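Local coordinates for beta-lactamase-like protein (Novosphingobium pentaromativorans US6-1, PDB 6AUF) that probably hydrolyses beta-lactam antibiotics as a subclass B3 metallo-beta-lactamase that holds two zinc ions in its active site, at residues 182-194 against 204-216. Numbering follows the deposited sequence.
Sequences TPAHSPGSASWTW and RMIAYADSATTIS. With ZN (zinc ion), chain C.
W194 lays its six-membered ring across I206, whose CG2 sits over one face, 4.0 Å from the ring centroid and 25° off the normal, a CH-pi contact. With chi1 at 66°, CG of W194 lies between its backbone N and carbonyl carbon, folding the indole back along the strand until CZ3 meets CB of Y208 at the ring edge. These residues belong to an antiparallel beta hairpin, strands 190-197 and 203-208, in one sheet of the metallo-beta-lactamase alpha-beta/beta-alpha fold. W192 with Y208 and W194 with I206 are hydrogen-bonded pairs, each joined by two backbone bonds, and T193 with A207 is the non-hydrogen-bonded pair between them.

Past the last backbone pair, side chains and a water keep the two segments together. OG of S191 accepts the N-H of D210 (3.0 Å, 167° at the hydrogen), and OG of S189 lies 2.7 Å from OD2 of D210. The other carboxylate oxygen of D210 receives ND1 of H107, so this second-shell aspartate orients a zinc ligand. Water 1 bridges the loops, accepting from N of H185 and donating to O of T182 and O of S211.

H185 binds one zinc ion together with H107 and H109, its NE2 2.1 Å from the metal. S211 CB covers one face of its imidazole, 4.2 Å from the centroid. CG, anti to the backbone N, carries the imidazole toward 204-216, where the ring is held from its two nitrogens: NE2 by the zinc, and ND1 by donating to a lone pair of T213 O at 2.9 Å, with a weaker bond to T213 OG1.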
ATOM      1  N   THR A 182      -0.348  -9.889   5.033  1.00 35.36           N
ATOM      2  CA  THR A 182       1.065  -9.637   5.344  1.00 45.76           C
ATOM      3  C   THR A 182       1.157  -8.778   6.604  1.00 44.28           C
ATOM      4  O   THR A 182       1.572  -7.616   6.547  1.00 53.37           O
ATOM      5  CB  THR A 182       1.773  -8.959   4.157  1.00 44.67           C
ATOM      6  OG1 THR A 182       1.107  -7.726   3.822  1.00 48.10           O
ATOM      7  CG2 THR A 182       1.728  -9.842   2.938  1.00 42.64           C
ATOM      8  N   PRO A 183       0.802  -9.326   7.769  1.00 51.03           N
ATOM      9  CA  PRO A 183       0.485  -8.466   8.922  1.00 49.78           C
ATOM     10  C   PRO A 183       1.687  -7.991   9.725  1.00 51.20           C
ATOM     11  O   PRO A 183       1.647  -8.023  10.961  1.00 42.45           O
ATOM     12  CB  PRO A 183      -0.424  -9.364   9.778  1.00 40.87           C
ATOM     13  CG  PRO A 183      -0.778 -10.537   8.879  1.00 50.51           C
ATOM     14  CD  PRO A 183       0.423 -10.721   8.035  1.00 49.48           C
ATOM     15  N   ALA A 184       2.744  -7.525   9.042  1.00 46.53           N
ATOM     16  CA  ALA A 184       3.937  -7.065   9.742  1.00 34.87           C
ATOM     17  C   ALA A 184       3.724  -5.699  10.381  1.00 46.18           C
ATOM     18  O   ALA A 184       4.141  -5.477  11.522  1.00 56.53           O
ATOM     19  CB  ALA A 184       5.125  -7.041   8.792  1.00 34.42           C
ATOM     20  N   HIS A 185       3.070  -4.779   9.678  1.00 44.78           N
ATOM     21  CA  HIS A 185       3.013  -3.394  10.122  1.00 48.47           C
ATOM     22  C   HIS A 185       1.756  -3.108  10.924  1.00 48.63           C
ATOM     23  O   HIS A 185       1.786  -2.279  11.842  1.00 49.99           O
ATOM     24  CB  HIS A 185       3.119  -2.450   8.906  1.00 41.26           C
ATOM     25  CG  HIS A 185       2.670  -1.041   9.181  1.00 46.47           C
ATOM     26  ND1 HIS A 185       3.476  -0.099   9.787  1.00 52.35           N
ATOM     27  CD2 HIS A 185       1.487  -0.426   8.954  1.00 50.67           C
ATOM     28  CE1 HIS A 185       2.813   1.037   9.915  1.00 43.05           C
ATOM     29  NE2 HIS A 185       1.604   0.865   9.416  1.00 58.32           N
ATOM     30  N   SER A 186       0.665  -3.784  10.592  1.00 50.46           N
ATOM     31  CA  SER A 186      -0.609  -3.650  11.278  1.00 48.24           C
ATOM     32  C   SER A 186      -1.342  -4.973  11.163  1.00 48.12           C
ATOM     33  O   SER A 186      -0.967  -5.835  10.357  1.00 55.78           O
ATOM     34  CB  SER A 186      -1.447  -2.532  10.661  1.00 53.11           C
ATOM     35  OG  SER A 186      -1.916  -2.959   9.395  1.00 55.41           O
ATOM     36  N   PRO A 187      -2.411  -5.168  11.932  1.00 51.64           N
ATOM     37  CA  PRO A 187      -3.151  -6.431  11.802  1.00 46.42           C
ATOM     38  C   PRO A 187      -3.756  -6.635  10.427  1.00 48.59           C
ATOM     39  O   PRO A 187      -3.773  -7.773   9.931  1.00 46.34           O
ATOM     40  CB  PRO A 187      -4.219  -6.317  12.897  1.00 52.02           C
ATOM     41  CG  PRO A 187      -3.572  -5.446  13.932  1.00 60.89           C
ATOM     42  CD  PRO A 187      -2.805  -4.421  13.140  1.00 58.65           C
ATOM     43  N   GLY A 188      -4.248  -5.566   9.794  1.00 49.29           N
ATOM     44  CA  GLY A 188      -4.943  -5.641   8.527  1.00 43.42           C
ATOM     45  C   GLY A 188      -4.057  -5.526   7.306  1.00 51.49           C
ATOM     46  O   GLY A 188      -4.565  -5.463   6.180  1.00 55.84           O
ATOM     47  N   SER A 189      -2.739  -5.504   7.491  1.00 45.79           N
ATOM     48  CA  SER A 189      -1.839  -5.251   6.373  1.00 41.42           C
ATOM     49  C   SER A 189      -2.003  -6.292   5.270  1.00 45.92           C
ATOM     50  O   SER A 189      -2.065  -7.503   5.525  1.00 48.74           O
ATOM     51  CB  SER A 189      -0.397  -5.229   6.864  1.00 40.72           C
ATOM     52  OG  SER A 189       0.465  -5.486   5.774  1.00 46.87           O
ATOM     53  N   ALA A 190      -2.072  -5.809   4.035  1.00 49.67           N
ATOM     54  CA  ALA A 190      -2.179  -6.634   2.845  1.00 48.49           C
ATOM     55  C   ALA A 190      -1.154  -6.187   1.811  1.00 57.75           C
ATOM     56  O   ALA A 190      -0.779  -5.015   1.738  1.00 63.16           O
ATOM     57  CB  ALA A 190      -3.571  -6.557   2.240  1.00 49.61           C
ATOM     58  N   SER A 191      -0.693  -7.146   1.019  1.00 59.24           N
ATOM     59  CA  SER A 191       0.206  -6.901  -0.092  1.00 49.38           C
ATOM     60  C   SER A 191      -0.411  -7.494  -1.349  1.00 58.41           C
ATOM     61  O   SER A 191      -1.093  -8.526  -1.295  1.00 55.24           O
ATOM     62  CB  SER A 191       1.585  -7.509   0.159  1.00 37.84           C
ATOM     63  OG  SER A 191       2.287  -6.741   1.120  1.00 55.83           O
ATOM     64  N   TRP A 192      -0.173  -6.830  -2.480  1.00 53.78           N
ATOM     65  CA  TRP A 192      -0.846  -7.150  -3.724  1.00 48.59           C
ATOM     66  C   TRP A 192       0.159  -7.449  -4.830  1.00 55.22           C
ATOM     67  O   TRP A 192       1.274  -6.917  -4.844  1.00 60.00           O
ATOM     68  CB  TRP A 192      -1.756  -6.004  -4.133  1.00 52.52           C
ATOM     69  CG  TRP A 192      -2.911  -5.791  -3.198  1.00 54.81           C
ATOM     70  CD1 TRP A 192      -2.934  -4.991  -2.092  1.00 52.07           C
ATOM     71  CD2 TRP A 192      -4.218  -6.369  -3.303  1.00 53.16           C
ATOM     72  NE1 TRP A 192      -4.173  -5.036  -1.500  1.00 51.03           N
ATOM     73  CE2 TRP A 192      -4.981  -5.875  -2.224  1.00 56.32           C
ATOM     74  CE3 TRP A 192      -4.813  -7.270  -4.191  1.00 60.37           C
ATOM     75  CZ2 TRP A 192      -6.314  -6.245  -2.015  1.00 59.03           C
ATOM     76  CZ3 TRP A 192      -6.142  -7.643  -3.978  1.00 60.35           C
ATOM     77  CH2 TRP A 192      -6.874  -7.127  -2.902  1.00 57.44           C
ATOM     78  N   THR A 193      -0.266  -8.275  -5.784  1.00 50.38           N
ATOM     79  CA  THR A 193       0.632  -8.833  -6.786  1.00 49.01           C
ATOM     80  C   THR A 193      -0.141  -9.042  -8.088  1.00 58.20           C
ATOM     81  O   THR A 193      -1.270  -9.548  -8.064  1.00 68.61           O
ATOM     82  CB  THR A 193       1.236 -10.150  -6.237  1.00 59.18           C
ATOM     83  OG1 THR A 193       2.661 -10.030  -6.139  1.00 62.12           O
ATOM     84  CG2 THR A 193       0.844 -11.397  -7.051  1.00 45.51           C
ATOM     85  N   TRP A 194       0.449  -8.643  -9.216  1.00 56.64           N
ATOM     86  CA  TRP A 194      -0.199  -8.836 -10.516  1.00 60.79           C
ATOM     87  C   TRP A 194       0.832  -8.679 -11.624  1.00 60.22           C
ATOM     88  O   TRP A 194       1.934  -8.175 -11.404  1.00 61.19           O
ATOM     89  CB  TRP A 194      -1.367  -7.862 -10.741  1.00 58.98           C
ATOM     90  CG  TRP A 194      -0.967  -6.409 -10.842  1.00 54.63           C
ATOM     91  CD1 TRP A 194      -0.756  -5.684 -11.995  1.00 59.81           C
ATOM     92  CD2 TRP A 194      -0.749  -5.504  -9.761  1.00 51.93           C
ATOM     93  NE1 TRP A 194      -0.415  -4.382 -11.690  1.00 57.17           N
ATOM     94  CE2 TRP A 194      -0.403  -4.241 -10.329  1.00 58.34           C
ATOM     95  CE3 TRP A 194      -0.803  -5.629  -8.370  1.00 50.65           C
ATOM     96  CZ2 TRP A 194      -0.114  -3.122  -9.547  1.00 56.74           C
ATOM     97  CZ3 TRP A 194      -0.516  -4.510  -7.592  1.00 54.06           C
ATOM     98  CH2 TRP A 194      -0.177  -3.278  -8.180  1.00 55.15           C
ATOM     99  N   ARG A 204       6.255  -8.409 -16.428  1.00 65.01           N
ATOM    100  CA  ARG A 204       6.891  -8.343 -15.130  1.00 63.11           C
ATOM    101  C   ARG A 204       5.806  -8.448 -14.080  1.00 76.19           C
ATOM    102  O   ARG A 204       4.677  -7.992 -14.287  1.00 84.94           O
ATOM    103  CB  ARG A 204       7.659  -7.030 -14.923  1.00 68.22           C
ATOM    104  CG  ARG A 204       8.622  -6.685 -16.021  1.00 73.20           C
ATOM    105  CD  ARG A 204       9.722  -7.714 -16.128  1.00 77.18           C
ATOM    106  NE  ARG A 204      10.884  -7.104 -16.754  1.00 96.01           N
ATOM    107  CZ  ARG A 204      11.873  -7.776 -17.321  1.00 96.53           C
ATOM    108  NH1 ARG A 204      11.835  -9.102 -17.352  1.00 90.01           N
ATOM    109  NH2 ARG A 204      12.892  -7.114 -17.860  1.00 95.82           N
ATOM    110  N   MET A 205       6.153  -9.045 -12.952  1.00 64.51           N
ATOM    111  CA  MET A 205       5.251  -9.070 -11.822  1.00 61.04           C
ATOM    112  C   MET A 205       5.493  -7.833 -10.975  1.00 61.09           C
ATOM    113  O   MET A 205       6.626  -7.558 -10.573  1.00 63.97           O
ATOM    114  CB  MET A 205       5.455 -10.335 -10.999  1.00 54.97           C
ATOM    115  CG  MET A 205       5.168 -11.583 -11.770  1.00 59.40           C
ATOM    116  SD  MET A 205       3.439 -11.669 -12.256  1.00 70.17           S
ATOM    117  CE  MET A 205       2.621 -11.497 -10.664  1.00 61.78           C
ATOM    118  N   ILE A 206       4.447  -7.091 -10.733  1.00 61.61           N
ATOM    119  CA  ILE A 206       4.484  -5.967  -9.814  1.00 59.19           C
ATOM    120  C   ILE A 206       4.009  -6.436  -8.444  1.00 62.97           C
ATOM    121  O   ILE A 206       3.064  -7.228  -8.316  1.00 56.78           O
ATOM    122  CB  ILE A 206       3.637  -4.807 -10.366  1.00 61.00           C
ATOM    123  CG1 ILE A 206       4.338  -4.226 -11.593  1.00 67.21           C
ATOM    124  CG2 ILE A 206       3.429  -3.727  -9.315  1.00 58.07           C
ATOM    125  CD1 ILE A 206       3.437  -3.526 -12.531  1.00 75.49           C
ATOM    126  N   ALA A 207       4.704  -5.981  -7.413  1.00 59.90           N
ATOM    127  CA  ALA A 207       4.355  -6.271  -6.031  1.00 56.02           C
ATOM    128  C   ALA A 207       4.169  -4.943  -5.316  1.00 53.51           C
ATOM    129  O   ALA A 207       5.135  -4.201  -5.119  1.00 58.99           O
ATOM    130  CB  ALA A 207       5.432  -7.120  -5.356  1.00 51.96           C
ATOM    131  N   TYR A 208       2.924  -4.633  -4.954  1.00 52.08           N
ATOM    132  CA  TYR A 208       2.622  -3.507  -4.075  1.00 53.71           C
ATOM    133  C   TYR A 208       2.709  -4.019  -2.633  1.00 59.57           C
ATOM    134  O   TYR A 208       1.713  -4.384  -1.992  1.00 55.66           O
ATOM    135  CB  TYR A 208       1.260  -2.920  -4.424  1.00 52.04           C
ATOM    136  CG  TYR A 208       0.944  -1.606  -3.737  1.00 55.51           C
ATOM    137  CD1 TYR A 208       1.867  -0.555  -3.733  1.00 49.08           C
ATOM    138  CD2 TYR A 208      -0.290  -1.406  -3.106  1.00 54.30           C
ATOM    139  CE1 TYR A 208       1.584   0.647  -3.097  1.00 45.78           C
ATOM    140  CE2 TYR A 208      -0.581  -0.208  -2.467  1.00 50.18           C
ATOM    141  CZ  TYR A 208       0.361   0.812  -2.467  1.00 55.56           C
ATOM    142  OH  TYR A 208       0.076   1.997  -1.842  1.00 59.78           O
ATOM    143  N   ALA A 209       3.945  -4.083  -2.130  1.00 56.53           N
ATOM    144  CA  ALA A 209       4.199  -4.628  -0.800  1.00 53.88           C
ATOM    145  C   ALA A 209       3.983  -3.535   0.232  1.00 52.18           C
ATOM    146  O   ALA A 209       4.595  -2.462   0.149  1.00 53.15           O
ATOM    147  CB  ALA A 209       5.613  -5.196  -0.687  1.00 45.96           C
ATOM    148  N   ASP A 210       3.099  -3.809   1.185  1.00 49.25           N
ATOM    149  CA  ASP A 210       2.696  -2.858   2.208  1.00 46.65           C
ATOM    150  C   ASP A 210       3.889  -2.376   3.026  1.00 48.81           C
ATOM    151  O   ASP A 210       4.948  -3.011   3.064  1.00 46.59           O
ATOM    152  CB  ASP A 210       1.678  -3.512   3.132  1.00 44.82           C
ATOM    153  CG  ASP A 210       0.944  -2.516   3.974  1.00 56.76           C
ATOM    154  OD1 ASP A 210       1.170  -1.290   3.804  1.00 56.18           O
ATOM    155  OD2 ASP A 210       0.125  -2.970   4.797  1.00 58.27           O
ATOM    156  N   SER A 211       3.704  -1.232   3.698  1.00 49.34           N
ATOM    157  CA  SER A 211       4.636  -0.831   4.750  1.00 48.64           C
ATOM    158  C   SER A 211       4.922  -2.023   5.654  1.00 52.57           C
ATOM    159  O   SER A 211       4.027  -2.818   5.953  1.00 50.18           O
ATOM    160  CB  SER A 211       4.052   0.310   5.584  1.00 50.66           C
ATOM    161  OG  SER A 211       3.373   1.235   4.762  1.00 64.98           O
ATOM    162  N   ALA A 212       6.173  -2.150   6.100  1.00 51.00           N
ATOM    163  CA  ALA A 212       6.561  -3.314   6.891  1.00 55.09           C
ATOM    164  C   ALA A 212       7.202  -2.916   8.215  1.00 54.53           C
ATOM    165  O   ALA A 212       7.884  -3.737   8.846  1.00 45.56           O
ATOM    166  CB  ALA A 212       7.494  -4.228   6.097  1.00 48.31           C
ATOM    167  N   THR A 213       6.980  -1.681   8.650  1.00 56.91           N
ATOM    168  CA  THR A 213       7.636  -1.146   9.833  1.00 63.99           C
ATOM    169  C   THR A 213       6.885  -1.584  11.081  1.00 63.12           C
ATOM    170  O   THR A 213       5.661  -1.442  11.153  1.00 61.92           O
ATOM    171  CB  THR A 213       7.691   0.382   9.745  1.00 65.43           C
ATOM    172  OG1 THR A 213       6.369   0.890   9.513  1.00 61.58           O
ATOM    173  CG2 THR A 213       8.585   0.820   8.583  1.00 51.23           C
ATOM    174  N   THR A 214       7.614  -2.128  12.057  1.00 61.28           N
ATOM    175  CA  THR A 214       7.033  -2.536  13.340  1.00 57.40           C
ATOM    176  C   THR A 214       7.196  -1.391  14.327  1.00 59.48           C
ATOM    177  O   THR A 214       8.244  -1.251  14.967  1.00 55.23           O
ATOM    178  CB  THR A 214       7.706  -3.793  13.874  1.00 55.74           C
ATOM    179  OG1 THR A 214       9.123  -3.580  13.914  1.00 53.59           O
ATOM    180  CG2 THR A 214       7.367  -5.021  13.014  1.00 42.58           C
ATOM    181  N   ILE A 215       6.153  -0.577  14.462  1.00 57.58           N
ATOM    182  CA  ILE A 215       6.212   0.628  15.279  1.00 59.92           C
ATOM    183  C   ILE A 215       4.947   0.698  16.112  1.00 57.42           C
ATOM    184  O   ILE A 215       3.905   0.160  15.730  1.00 50.32           O
ATOM    185  CB  ILE A 215       6.381   1.912  14.424  1.00 57.96           C
ATOM    186  CG1 ILE A 215       5.283   2.015  13.362  1.00 55.52           C
ATOM    187  CG2 ILE A 215       7.784   1.961  13.792  1.00 50.35           C
ATOM    188  CD1 ILE A 215       5.477   3.179  12.367  1.00 57.68           C
ATOM    189  N   SER A 216       5.037   1.383  17.251  1.00 57.93           N
ATOM    190  CA  SER A 216       3.979   1.328  18.245  1.00 54.74           C
ATOM    191  C   SER A 216       3.890   2.647  18.984  1.00 59.59           C
ATOM    192  O   SER A 216       4.804   3.472  18.941  1.00 70.73           O
ATOM    193  CB  SER A 216       4.237   0.211  19.258  1.00 57.78           C
ATOM    194  OG  SER A 216       5.354   0.536  20.072  1.00 52.63           O
TER
HETATM  195 ZN    ZN C 402       0.485   2.523   8.845  1.00 53.85          ZN
HETATM  196  O   HOH W   1       2.790  -5.128   6.995  1.00 43.10           O
HETATM  197  O   HOH W   2       3.729  -1.699  13.934  1.00 48.38           O
HETATM  198  O   HOH W   3      -0.230  -3.284  -0.562  1.00 63.62           O